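Local structure of soluble lytic murein transglycosylase (Pseudomonas aeruginosa, 5OHU) at residues R473-V483 / I496-F506. The protein is a lytic transglycosylase that turns over the peptidoglycan of the bacterial cell wall, acting both exolytically and endolytically. Numbering follows the deposited sequence.
Sequences RFPMAHRATLV and IFAITRQESAF. With PO4 (phosphate ion), chain I; PO4 (phosphate ion), chain H.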
# COMPACT_ATOMS: atom_id res chain seq x y z
N ARG A 473 1.28 -20.75 -0.32
CA ARG A 473 1.95 -19.52 0.06
C ARG A 473 3.40 -19.47 -0.42
O ARG A 473 3.97 -18.37 -0.50
CB ARG A 473 1.90 -19.32 1.58
CG ARG A 473 0.52 -18.90 2.12
CD ARG A 473 0.57 -18.61 3.62
NE ARG A 473 1.44 -17.48 3.93
CZ ARG A 473 2.22 -17.40 4.99
NH1 ARG A 473 2.25 -18.40 5.86
NH2 ARG A 473 2.99 -16.32 5.19
N PHE A 474 4.01 -20.61 -0.75
CA PHE A 474 5.43 -20.67 -1.08
C PHE A 474 5.65 -21.57 -2.30
O PHE A 474 6.11 -22.71 -2.19
CB PHE A 474 6.24 -21.10 0.15
CG PHE A 474 6.10 -20.11 1.26
CD1 PHE A 474 6.70 -18.87 1.15
CD2 PHE A 474 5.29 -20.37 2.35
CE1 PHE A 474 6.55 -17.91 2.14
CE2 PHE A 474 5.13 -19.40 3.36
CZ PHE A 474 5.76 -18.17 3.24
N PRO A 475 5.35 -21.06 -3.48
CA PRO A 475 5.56 -21.85 -4.70
C PRO A 475 7.03 -22.16 -4.94
O PRO A 475 7.93 -21.45 -4.49
CB PRO A 475 4.99 -20.95 -5.81
CG PRO A 475 4.80 -19.60 -5.19
CD PRO A 475 4.61 -19.81 -3.74
N MET A 476 7.26 -23.24 -5.71
CA MET A 476 8.60 -23.73 -6.01
C MET A 476 8.90 -23.73 -7.50
O MET A 476 9.74 -24.52 -7.95
CB MET A 476 8.78 -25.14 -5.45
CG MET A 476 8.60 -25.25 -3.95
SD MET A 476 10.08 -24.70 -3.10
CE MET A 476 11.22 -26.02 -3.50
N ALA A 477 8.23 -22.90 -8.28
CA ALA A 477 8.46 -22.90 -9.72
C ALA A 477 9.89 -22.48 -10.05
O ALA A 477 10.47 -21.64 -9.37
CB ALA A 477 7.47 -21.97 -10.43
N HIS A 478 10.45 -23.08 -11.10
CA HIS A 478 11.80 -22.78 -11.58
C HIS A 478 12.85 -23.15 -10.55
O HIS A 478 13.94 -22.56 -10.51
CB HIS A 478 11.92 -21.31 -11.99
CG HIS A 478 10.81 -20.87 -12.89
ND1 HIS A 478 10.75 -21.22 -14.22
CD2 HIS A 478 9.69 -20.15 -12.64
CE1 HIS A 478 9.66 -20.71 -14.76
NE2 HIS A 478 8.99 -20.06 -13.82
N ARG A 479 12.52 -24.16 -9.74
CA ARG A 479 13.39 -24.64 -8.67
C ARG A 479 14.80 -24.98 -9.15
O ARG A 479 15.78 -24.64 -8.48
CB ARG A 479 12.74 -25.88 -8.04
CG ARG A 479 13.58 -26.56 -6.99
CD ARG A 479 12.82 -27.73 -6.38
NE ARG A 479 13.61 -28.42 -5.37
CZ ARG A 479 13.10 -29.20 -4.42
NH1 ARG A 479 11.78 -29.37 -4.35
NH2 ARG A 479 13.90 -29.79 -3.55
N ALA A 480 14.91 -25.67 -10.29
CA ALA A 480 16.22 -26.17 -10.72
C ALA A 480 17.17 -25.02 -11.03
O ALA A 480 18.33 -25.03 -10.60
CB ALA A 480 16.06 -27.09 -11.93
N THR A 481 16.69 -24.01 -11.77
CA THR A 481 17.50 -22.84 -12.04
C THR A 481 17.76 -22.02 -10.77
O THR A 481 18.86 -21.49 -10.59
CB THR A 481 16.83 -21.96 -13.10
OG1 THR A 481 16.58 -22.75 -14.27
CG2 THR A 481 17.73 -20.77 -13.46
N LEU A 482 16.77 -21.90 -9.88
CA LEU A 482 17.00 -21.15 -8.64
C LEU A 482 18.13 -21.76 -7.81
O LEU A 482 19.01 -21.04 -7.33
CB LEU A 482 15.71 -21.07 -7.83
CG LEU A 482 14.62 -20.10 -8.30
CD1 LEU A 482 13.48 -20.05 -7.31
CD2 LEU A 482 15.17 -18.70 -8.39
N VAL A 483 18.12 -23.09 -7.65
CA VAL A 483 19.13 -23.77 -6.85
C VAL A 483 20.49 -23.69 -7.52
O VAL A 483 21.51 -23.42 -6.87
CB VAL A 483 18.68 -25.22 -6.58
CG1 VAL A 483 19.77 -26.03 -5.87
CG2 VAL A 483 17.39 -25.21 -5.72
N ILE A 496 17.23 -16.92 -2.20
CA ILE A 496 16.80 -16.45 -3.51
C ILE A 496 15.33 -16.81 -3.77
O ILE A 496 14.59 -16.02 -4.38
CB ILE A 496 17.75 -17.00 -4.58
CG1 ILE A 496 17.56 -16.28 -5.90
CG2 ILE A 496 17.54 -18.48 -4.81
CD1 ILE A 496 18.58 -16.69 -6.94
N PHE A 497 14.87 -17.98 -3.31
CA PHE A 497 13.43 -18.26 -3.33
C PHE A 497 12.67 -17.19 -2.54
O PHE A 497 11.63 -16.70 -2.99
CB PHE A 497 13.15 -19.63 -2.73
CG PHE A 497 13.42 -20.77 -3.65
CD1 PHE A 497 14.71 -21.21 -3.87
CD2 PHE A 497 12.37 -21.44 -4.27
CE1 PHE A 497 14.96 -22.27 -4.71
CE2 PHE A 497 12.62 -22.51 -5.11
CZ PHE A 497 13.92 -22.93 -5.33
N ALA A 498 13.18 -16.84 -1.34
CA ALA A 498 12.54 -15.82 -0.51
C ALA A 498 12.48 -14.47 -1.22
O ALA A 498 11.44 -13.81 -1.21
CB ALA A 498 13.29 -15.68 0.81
N ILE A 499 13.59 -14.04 -1.82
CA ILE A 499 13.60 -12.75 -2.50
C ILE A 499 12.61 -12.79 -3.66
O ILE A 499 11.84 -11.84 -3.88
CB ILE A 499 15.03 -12.42 -2.98
CG1 ILE A 499 15.92 -12.05 -1.78
CG2 ILE A 499 15.02 -11.35 -4.09
CD1 ILE A 499 15.81 -10.60 -1.33
N THR A 500 12.58 -13.90 -4.39
CA THR A 500 11.63 -14.04 -5.49
C THR A 500 10.20 -14.03 -4.98
O THR A 500 9.34 -13.35 -5.56
CB THR A 500 11.93 -15.33 -6.24
OG1 THR A 500 13.26 -15.24 -6.77
CG2 THR A 500 10.95 -15.53 -7.37
N ARG A 501 9.93 -14.75 -3.90
CA ARG A 501 8.58 -14.79 -3.36
C ARG A 501 8.09 -13.39 -2.96
O ARG A 501 6.94 -13.03 -3.23
CB ARG A 501 8.54 -15.76 -2.17
CG ARG A 501 7.34 -15.62 -1.24
CD ARG A 501 6.02 -15.95 -1.92
NE ARG A 501 4.96 -15.96 -0.93
CZ ARG A 501 4.28 -14.88 -0.56
NH1 ARG A 501 4.56 -13.70 -1.11
NH2 ARG A 501 3.33 -14.97 0.36
N GLN A 502 8.97 -12.58 -2.37
CA GLN A 502 8.62 -11.21 -1.99
C GLN A 502 8.47 -10.29 -3.19
O GLN A 502 7.54 -9.49 -3.25
CB GLN A 502 9.69 -10.66 -1.03
CG GLN A 502 9.60 -9.19 -0.66
CD GLN A 502 8.27 -8.79 0.01
OE1 GLN A 502 7.70 -7.74 -0.30
NE2 GLN A 502 7.73 -9.68 0.85
N GLU A 503 9.37 -10.40 -4.16
CA GLU A 503 9.41 -9.43 -5.25
C GLU A 503 8.25 -9.62 -6.21
O GLU A 503 7.58 -8.65 -6.59
CB GLU A 503 10.75 -9.53 -6.00
CG GLU A 503 11.96 -8.96 -5.25
CD GLU A 503 11.86 -7.45 -5.04
OE1 GLU A 503 12.58 -6.92 -4.16
OE2 GLU A 503 11.08 -6.78 -5.75
N SER A 504 8.00 -10.85 -6.63
CA SER A 504 7.04 -11.14 -7.69
C SER A 504 5.98 -12.15 -7.31
O SER A 504 5.03 -12.33 -8.08
CB SER A 504 7.76 -11.67 -8.94
OG SER A 504 8.29 -12.97 -8.67
N ALA A 505 6.13 -12.84 -6.18
CA ALA A 505 5.27 -13.97 -5.84
C ALA A 505 5.25 -14.98 -6.98
O ALA A 505 4.22 -15.58 -7.30
CB ALA A 505 3.85 -13.51 -5.49
N PHE A 506 6.40 -15.13 -7.63
CA PHE A 506 6.64 -16.11 -8.67
C PHE A 506 5.81 -15.89 -9.93
O PHE A 506 5.59 -16.82 -10.70
CB PHE A 506 6.43 -17.53 -8.13
CG PHE A 506 7.59 -18.02 -7.33
CD1 PHE A 506 7.70 -17.70 -5.98
CD2 PHE A 506 8.59 -18.78 -7.93
CE1 PHE A 506 8.78 -18.14 -5.24
CE2 PHE A 506 9.67 -19.24 -7.20
CZ PHE A 506 9.77 -18.92 -5.85
P PO4 I . 13.03 -23.67 -15.49
O1 PO4 I . 13.81 -23.97 -16.75
O2 PO4 I . 11.77 -24.51 -15.48
O3 PO4 I . 12.65 -22.21 -15.49
O4 PO4 I . 13.87 -23.99 -14.27
P PO4 H . 5.55 -18.47 -13.77
O1 PO4 H . 6.04 -18.93 -15.12
O2 PO4 H . 6.74 -18.36 -12.84
O3 PO4 H . 4.85 -17.14 -13.90
O4 PO4 H . 4.57 -19.47 -13.21
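F474-H478 runs as a loop past helix 496-504, F474 lying level with R501 and P475 with F506, before the chain turns into helix 479-483, whose short axis makes 122° with that of 496-504. The contact belongs to the lysozyme-like transglycosylase domain and joins helices 479-488 and 493-504 and the loop that enters the first of them. M476-R479 form a type II turn, and H478 occupies the N-cap position of helix 479-483. L482 packs on F497: its CD1 sits over the centre of one face of the ring, a CH-pi contact of 3.4 Å from CD1 to the ring centroid, while CB reaches CE1 and CZ of the same ring. V483 CG2 meets that ring at its edge, and M476, bent at chi2 and chi3, returns SD to F497 CE2 at 3.9 Å in an oblique Met-aromatic contact. The F506 ring is sandwiched: P475 O lies above one face, offset toward the rim, and T500 CG2 covers the centre of the other. P475 CG touches F506 CD1 at 3.6 Å, and A477 O approaches CE2 at the ring edge. P475 O is also hydrogen-bonded to the hydroxyl of Y621, from helix 605-624, which packs on both F497 and F506. Two phosphates, probably from the crystallisation liquor, flank H478 in the plane of its imidazole; NE2 gives O2 of the chain H phosphate a 3.0 Å hydrogen bond, and ND1 faces the chain I phosphate. The one direct hydrogen bond between the segments forms where R501, bent at chi2 (65°), brings NE to R473 O, 2.6 Å away and nearly in line with the carbonyl, with F474 CE1 4.0 Å from NE.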